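Side-chain contacts in catalase (Bacillus pumilus, PDB 4QOL), which breaks hydrogen peroxide down to water and oxygen at a heme and also shows peroxidase-like reactivity, phenolic substrates having access to that heme site: residues 77-80 against 81-84; 382-386 against 387-391; 438-441 against 442-446. All blocks are in the same frame, centred on the assembly; numbering follows the deposited sequence.

Contact 1. Residues 77-80 against 81-84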
loop_
_atom_site.group_PDB
_atom_site.type_symbol
_atom_site.label_atom_id
_atom_site.label_comp_id
_atom_site.label_asym_id
_atom_site.label_seq_id
_atom_site.Cartn_x
_atom_site.Cartn_y
_atom_site.Cartn_z
ATOM N N THR A 77 28.588 -30.642 -5.727
ATOM C CA THR A 77 28.063 -29.527 -4.943
ATOM C C THR A 77 27.986 -29.835 -3.472
ATOM O O THR A 77 27.666 -30.940 -3.080
ATOM C CB THR A 77 26.633 -29.150 -5.420
ATOM O OG1 THR A 77 26.135 -28.060 -4.620
ATOM C CG2 THR A 77 25.684 -30.327 -5.405
ATOM N N ARG A 78 28.308 -28.828 -2.667
ATOM C CA ARG A 78 28.230 -28.933 -1.219
ATOM C C ARG A 78 26.808 -28.715 -0.705
ATOM O O ARG A 78 26.597 -28.684 0.498
ATOM C CB ARG A 78 29.207 -27.949 -0.501
ATOM C CG ARG A 78 28.896 -26.440 -0.651
ATOM C CD ARG A 78 29.874 -25.487 0.074
ATOM N NE ARG A 78 29.432 -25.323 1.454
ATOM C CZ ARG A 78 29.693 -24.300 2.264
ATOM N NH1 ARG A 78 30.385 -23.252 1.858
ATOM N NH2 ARG A 78 29.205 -24.333 3.510
ATOM N N ALA A 79 25.836 -28.579 -1.601
ATOM C CA ALA A 79 24.449 -28.334 -1.180
ATOM C C ALA A 79 24.010 -29.408 -0.193
ATOM O O ALA A 79 24.012 -30.619 -0.483
ATOM C CB ALA A 79 23.542 -28.289 -2.385
ATOM N N ALA A 80 23.576 -28.952 0.977
ATOM C CA ALA A 80 23.212 -29.870 2.044
ATOM C C ALA A 80 22.077 -30.818 1.640
ATOM O O ALA A 80 22.150 -32.031 1.928
ATOM C CB ALA A 80 22.844 -29.092 3.307
ATOM N N PHE A 81 21.027 -30.297 0.982
ATOM C CA PHE A 81 19.894 -31.149 0.651
ATOM C C PHE A 81 20.224 -32.250 -0.360
ATOM O O PHE A 81 19.440 -33.200 -0.511
ATOM C CB PHE A 81 18.621 -30.337 0.218
ATOM C CG PHE A 81 18.610 -29.912 -1.235
ATOM C CD1 PHE A 81 19.346 -28.820 -1.671
ATOM C CD2 PHE A 81 17.828 -30.590 -2.157
ATOM C CE1 PHE A 81 19.300 -28.421 -2.983
ATOM C CE2 PHE A 81 17.733 -30.164 -3.470
ATOM C CZ PHE A 81 18.510 -29.097 -3.887
ATOM N N LEU A 82 21.365 -32.148 -1.039
ATOM C CA LEU A 82 21.784 -33.186 -2.026
ATOM C C LEU A 82 22.888 -34.107 -1.535
ATOM O O LEU A 82 23.488 -34.847 -2.323
ATOM C CB LEU A 82 22.199 -32.517 -3.340
ATOM C CG LEU A 82 21.107 -31.665 -4.044
ATOM C CD1 LEU A 82 21.648 -30.975 -5.293
ATOM C CD2 LEU A 82 19.947 -32.572 -4.414
ATOM N N SER A 83 23.155 -34.094 -0.248
ATOM C CA SER A 83 24.482 -34.597 0.257
ATOM C C SER A 83 24.526 -36.091 0.440
ATOM O O SER A 83 25.620 -36.687 0.605
ATOM C CB SER A 83 24.878 -33.952 1.568
ATOM O OG SER A 83 23.928 -34.209 2.616
ATOM N N GLU A 84 23.377 -36.716 0.514
ATOM C CA GLU A 84 23.425 -38.140 0.701
ATOM C C GLU A 84 22.193 -38.850 0.224
ATOM O O GLU A 84 21.045 -38.322 0.263
ATOM C CB GLU A 84 23.763 -38.511 2.139
ATOM C CG GLU A 84 23.072 -37.834 3.294
ATOM C CD GLU A 84 23.261 -38.636 4.646
ATOM O OE1 GLU A 84 24.210 -39.503 4.740
ATOM O OE2 GLU A 84 22.494 -38.431 5.654
#
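L82 and T77 meet obliquely through methyl groups, L82 CD1 lying 4.1 Å from T77 CG2. The same leucine methyl also approaches the CB of A79 (A79 CB to L82 CD1, 4.4 Å), so that three short apolar groups gather on one side of the turn. F81 joins them: its CE1 stands 4.3 Å from A79 CB, the methyl coming up obliquely to the ring. The ring in turn has L82 CG directly above its centre, one face thus being roofed by the next residue in the chain. F81 CG sits between its backbone N and carbonyl carbon (chi1 83°), and this rotation brings the ring back over the leucine.

The backbone that carries these groups is a short 3-10 turn. L82 N bonds to A79 O at 3.1 Å, and S83 N to A80 O at 3.2 Å, both donors lying well above the plane of the carbonyl they use. A80 O takes a second bond, from S83 OG at 2.9 Å, and this one lies in the carbonyl plane; K87 NZ is also hydrogen-bonded to both A80 O and S83 OG, which ties the end of the turn to the chain ahead. At the start, T77 OG1 accepts from A79 N at 3.1 Å in an ST turn and is hydrogen-bonded to G324 O as well, so its rotation is fixed.

The turn belongs to the loop between strands 60-69 and 88-96, which also supplies the sodium ligands S72 and E85. Its apolar side is laid against the sheet: T77 and L82 pack on W204 of strand 202-205, T77, A79 and F81 on I325 of strand 325-327, and the F81 ring meets F118 and Y125 of strands 113-120 and 123-130.

Contact 2. Residues 382-386 against 387-391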
loop_
_atom_site.group_PDB
_atom_site.type_symbol
_atom_site.label_atom_id
_atom_site.label_comp_id
_atom_site.label_asym_id
_atom_site.label_seq_id
_atom_site.Cartn_x
_atom_site.Cartn_y
_atom_site.Cartn_z
ATOM N N ILE A 382 19.462 -4.835 20.494
ATOM C CA ILE A 382 20.631 -4.865 19.590
ATOM C C ILE A 382 20.125 -5.289 18.209
ATOM O O ILE A 382 19.732 -6.442 17.966
ATOM C CB ILE A 382 21.751 -5.821 20.103
ATOM C CG1 ILE A 382 22.086 -5.546 21.559
ATOM C CG2 ILE A 382 23.017 -5.719 19.255
ATOM C CD1 ILE A 382 22.472 -4.132 21.832
ATOM N N ASN A 383 20.157 -4.311 17.314
ATOM C CA ASN A 383 19.735 -4.501 15.941
ATOM C C ASN A 383 20.750 -3.988 14.946
ATOM O O ASN A 383 20.430 -3.455 13.905
ATOM C CB ASN A 383 18.374 -3.767 15.779
ATOM C CG ASN A 383 18.478 -2.292 16.050
ATOM O OD1 ASN A 383 19.477 -1.802 16.422
ATOM N ND2 ASN A 383 17.370 -1.563 15.869
ATOM N N TYR A 384 22.013 -4.087 15.358
ATOM C CA TYR A 384 23.142 -3.523 14.603
ATOM C C TYR A 384 24.336 -4.473 14.823
ATOM O O TYR A 384 24.455 -5.109 15.865
ATOM C CB TYR A 384 23.470 -2.064 15.007
ATOM C CG TYR A 384 23.994 -1.969 16.444
ATOM C CD1 TYR A 384 25.320 -2.184 16.711
ATOM C CD2 TYR A 384 23.112 -1.742 17.495
ATOM C CE1 TYR A 384 25.748 -2.149 18.024
ATOM C CE2 TYR A 384 23.520 -1.694 18.806
ATOM C CZ TYR A 384 24.877 -1.936 19.060
ATOM O OH TYR A 384 25.320 -1.929 20.376
ATOM N N GLU A 385 25.159 -4.601 13.809
ATOM C CA GLU A 385 26.391 -5.402 13.842
ATOM C C GLU A 385 27.378 -4.622 13.008
ATOM O O GLU A 385 27.051 -4.181 11.924
ATOM C CB GLU A 385 26.128 -6.776 13.192
ATOM C CG GLU A 385 27.177 -7.878 13.375
ATOM C CD GLU A 385 28.392 -7.760 12.495
ATOM O OE1 GLU A 385 29.518 -8.139 13.002
ATOM O OE2 GLU A 385 28.292 -7.336 11.327
ATOM N N PRO A 386 28.634 -4.540 13.446
ATOM C CA PRO A 386 29.226 -5.204 14.656
ATOM C C PRO A 386 28.726 -4.654 15.998
ATOM O O PRO A 386 28.298 -3.497 16.083
ATOM C CB PRO A 386 30.697 -4.922 14.484
ATOM C CG PRO A 386 30.760 -3.668 13.761
ATOM C CD PRO A 386 29.671 -3.770 12.714
ATOM N N ASN A 387 28.723 -5.531 16.972
ATOM C CA ASN A 387 28.378 -5.187 18.318
ATOM C C ASN A 387 29.270 -5.937 19.289
ATOM O O ASN A 387 29.999 -6.848 18.900
ATOM C CB ASN A 387 26.908 -5.466 18.611
ATOM C CG ASN A 387 26.543 -6.893 18.364
ATOM O OD1 ASN A 387 26.939 -7.763 19.124
ATOM N ND2 ASN A 387 25.790 -7.157 17.298
ATOM N N ARG A 388 29.172 -5.543 20.559
ATOM C CA ARG A 388 30.096 -6.092 21.593
ATOM C C ARG A 388 29.614 -7.406 22.183
ATOM O O ARG A 388 30.250 -7.927 23.123
ATOM C CB ARG A 388 30.290 -5.091 22.713
ATOM C CG ARG A 388 29.047 -4.787 23.557
ATOM C CD ARG A 388 29.363 -3.988 24.813
ATOM N NE ARG A 388 29.424 -2.618 24.464
ATOM C CZ ARG A 388 28.484 -1.723 24.727
ATOM N NH1 ARG A 388 27.436 -2.033 25.475
ATOM N NH2 ARG A 388 28.646 -0.484 24.276
ATOM N N TYR A 389 28.508 -7.958 21.697
ATOM C CA TYR A 389 27.844 -9.069 22.361
ATOM C C TYR A 389 28.077 -10.380 21.636
ATOM O O TYR A 389 27.628 -10.571 20.489
ATOM C CB TYR A 389 26.312 -8.808 22.439
ATOM C CG TYR A 389 25.986 -7.492 23.083
ATOM C CD1 TYR A 389 25.841 -7.363 24.460
ATOM C CD2 TYR A 389 25.864 -6.356 22.313
ATOM C CE1 TYR A 389 25.555 -6.123 25.054
ATOM C CE2 TYR A 389 25.640 -5.124 22.895
ATOM C CZ TYR A 389 25.454 -5.011 24.251
ATOM O OH TYR A 389 25.216 -3.744 24.731
ATOM N N ASP A 390 28.702 -11.331 22.314
ATOM C CA ASP A 390 29.102 -12.565 21.667
ATOM C C ASP A 390 27.943 -13.493 21.280
ATOM O O ASP A 390 28.063 -14.303 20.344
ATOM C CB ASP A 390 30.060 -13.325 22.577
ATOM C CG ASP A 390 31.417 -12.684 22.636
ATOM O OD1 ASP A 390 31.723 -11.813 21.809
ATOM O OD2 ASP A 390 32.213 -13.085 23.527
ATOM N N ASP A 391 26.836 -13.332 21.998
ATOM C CA ASP A 391 25.632 -14.110 21.828
ATOM C C ASP A 391 24.742 -13.597 20.697
ATOM O O ASP A 391 23.853 -14.315 20.268
ATOM C CB ASP A 391 24.824 -14.054 23.127
ATOM C CG ASP A 391 24.583 -12.583 23.590
ATOM O OD1 ASP A 391 25.578 -11.971 24.043
ATOM O OD2 ASP A 391 23.443 -12.033 23.442
HETATM O O HOH W 1 24.699 -1.474 23.060
HETATM O O HOH W 2 29.793 -8.176 15.933
#
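N387 ND2 donates to Y384 O at 2.8 Å in an almost straight bond (163°) that lies in both the amide and the carbonyl planes. With CG between the backbone N and carbonyl carbon (chi1 57°), the N387 amide turns back to Y384 O and fills the inside of the bend. Its OD1 receives Y389 N at 3.0 Å on a lone pair, forming an Asx turn; with K394 NZ also on OD1, the amide is held at both ends. N387 CB comes up obliquely to the Y384 ring, 3.6 Å from CE1, with ring and amide nearly perpendicular. I382 lays CG2 beside ND2 and crosses Y389 at about a right angle, its CD1 3.5 Å from Y389 CE2.

Y384 OH accepts from a water at 2.8 Å and is hydrogen-bonded to D166 of the second subunit. The water also bonds to Y389 OH, its oxygen lying in the plane of that ring, and so links the two tyrosines across the turn. A second water joins E385 OE1 to N387 N.

The bend lies in the long loop between helix 331-348 and strand 411-412 and is clasped by neighbouring subunits. R388 forms a salt bridge with D162 of the second subunit, whose helix 161-169 receives both R388 and Y384, the latter also packing on S149 of its helix 143-150, and E385 bonds to N20 and Q21 of the third.

Contact 3. Residues 438-441 against 442-446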
loop_
_atom_site.group_PDB
_atom_site.type_symbol
_atom_site.label_atom_id
_atom_site.label_comp_id
_atom_site.label_asym_id
_atom_site.label_seq_id
_atom_site.Cartn_x
_atom_site.Cartn_y
_atom_site.Cartn_z
ATOM N N GLN A 438 4.336 -31.271 -38.864
ATOM C CA GLN A 438 3.060 -30.805 -39.449
ATOM C C GLN A 438 2.271 -29.975 -38.429
ATOM O O GLN A 438 1.683 -28.954 -38.772
ATOM C CB GLN A 438 2.211 -31.984 -39.982
ATOM C CG GLN A 438 2.742 -32.483 -41.334
ATOM C CD GLN A 438 1.893 -33.592 -41.978
ATOM O OE1 GLN A 438 0.690 -33.693 -41.733
ATOM N NE2 GLN A 438 2.524 -34.421 -42.808
ATOM N N ALA A 439 2.305 -30.402 -37.184
ATOM C CA ALA A 439 1.567 -29.698 -36.128
ATOM C C ALA A 439 2.212 -28.281 -35.898
ATOM O O ALA A 439 1.529 -27.282 -35.733
ATOM C CB ALA A 439 1.555 -30.533 -34.862
ATOM N N LEU A 440 3.528 -28.234 -35.870
ATOM C CA LEU A 440 4.277 -26.980 -35.717
ATOM C C LEU A 440 3.857 -26.014 -36.817
ATOM O O LEU A 440 3.569 -24.838 -36.564
ATOM C CB LEU A 440 5.777 -27.233 -35.846
ATOM C CG LEU A 440 6.738 -26.039 -35.879
ATOM C CD1 LEU A 440 6.668 -25.132 -34.636
ATOM C CD2 LEU A 440 8.143 -26.518 -36.042
ATOM N N ILE A 441 3.880 -26.495 -38.061
ATOM C CA ILE A 441 3.576 -25.596 -39.192
ATOM C C ILE A 441 2.109 -25.136 -39.119
ATOM O O ILE A 441 1.804 -23.976 -39.348
ATOM C CB ILE A 441 3.854 -26.297 -40.553
ATOM C CG1 ILE A 441 5.348 -26.600 -40.706
ATOM C CG2 ILE A 441 3.341 -25.455 -41.710
ATOM C CD1 ILE A 441 6.238 -25.360 -40.692
ATOM N N LYS A 442 1.224 -26.040 -38.757
ATOM C CA LYS A 442 -0.201 -25.719 -38.567
ATOM C C LYS A 442 -0.402 -24.641 -37.470
ATOM O O LYS A 442 -1.135 -23.693 -37.631
ATOM C CB LYS A 442 -0.902 -27.013 -38.148
ATOM C CG LYS A 442 -2.368 -26.861 -37.773
ATOM C CD LYS A 442 -2.873 -28.147 -37.134
ATOM C CE LYS A 442 -4.398 -28.190 -37.155
ATOM N NZ LYS A 442 -4.992 -27.297 -36.117
ATOM N N ASN A 443 0.306 -24.819 -36.342
ATOM C CA ASN A 443 0.129 -23.901 -35.180
ATOM C C ASN A 443 0.712 -22.527 -35.474
ATOM O O ASN A 443 0.100 -21.504 -35.203
ATOM C CB ASN A 443 0.820 -24.483 -33.966
ATOM C CG ASN A 443 0.194 -25.766 -33.478
ATOM O OD1 ASN A 443 -0.971 -26.049 -33.753
ATOM N ND2 ASN A 443 0.955 -26.530 -32.674
ATOM N N LEU A 444 1.861 -22.514 -36.159
ATOM C CA LEU A 444 2.458 -21.250 -36.621
ATOM C C LEU A 444 1.612 -20.537 -37.634
ATOM O O LEU A 444 1.426 -19.346 -37.573
ATOM C CB LEU A 444 3.859 -21.466 -37.189
ATOM C CG LEU A 444 4.971 -21.759 -36.177
ATOM C CD1 LEU A 444 6.196 -22.224 -36.925
ATOM C CD2 LEU A 444 5.329 -20.546 -35.323
ATOM N N THR A 445 1.069 -21.296 -38.593
ATOM C CA THR A 445 0.243 -20.687 -39.632
ATOM C C THR A 445 -0.993 -20.019 -39.051
ATOM O O THR A 445 -1.357 -18.883 -39.426
ATOM C CB THR A 445 -0.153 -21.778 -40.701
ATOM O OG1 THR A 445 1.035 -22.303 -41.323
ATOM C CG2 THR A 445 -1.089 -21.229 -41.722
ATOM N N ALA A 446 -1.651 -20.692 -38.136
ATOM C CA ALA A 446 -2.847 -20.146 -37.514
ATOM C C ALA A 446 -2.548 -18.850 -36.763
ATOM O O ALA A 446 -3.382 -17.978 -36.672
ATOM C CB ALA A 446 -3.480 -21.157 -36.577
#
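Helix 434-448, part of the helical C-terminal region, brings residues four apart together over about two turns. The backbone bonds from K442 N to Q438 O, N443 N to A439 O and L444 N to L440 O follow the regular alpha-helical pattern. On the apolar side, L440 and L444 lie side by side and point the same way, with L440 CD1 3.7 Å from L444 CD1. L440 CG is anti to the backbone N (chi1 173°) whereas L444 CG is anti to the carbonyl carbon (chi1 -73°); the different rotations bring the two branched ends together, and both residues reach F182.

T445 closes back on I441. Its OG1 donates to I441 O at 2.7 Å while its N bonds to the same oxygen at 2.9 Å, the two donors arriving from opposite faces of the carbonyl plane. OG1 is hydrogen-bonded to S477 OG too, so one hydroxyl ties its own helix to helix 468-478. I441 CG2 comes within 3.9 Å of T445 OG1.

N443 turns its amide over the preceding turn, CG resting 3.0 Å from A439 O, but ND2 spends its bonds on F182 O and D184 OD1. K442 stretches away along the surface to a salt bridge with E230.

With L440, I441 and L444 buried, N443 a buried polar group satisfied by F182 and D184, and exposed Q438 and K442 making the solvent side, the helix is amphipathic; the threonine hydroxyl sharing the carbonyl four residues back is a familiar way for an alpha-helix to satisfy that side chain.

In the fold
The three contacts differ in burial and in what surrounds them. Contact 1 is the most buried, lying against the strands of the antiparallel sheet, and is chiefly apolar. Contact 2, with centres about 31 Å from contact 1, lies far out on a loop; waters, an amide, charged partners from the second subunit and amides from the third dominate there. Contact 3 is partly buried on a helix, apolar L440, I441 and L444 beside polar groups that mostly bond to neighbouring segments, with Q438 and K442 at the surface; it touches no other chain. It lies across the chain's centre from both, about 64 Å from contact 2 between centres. No two share an element.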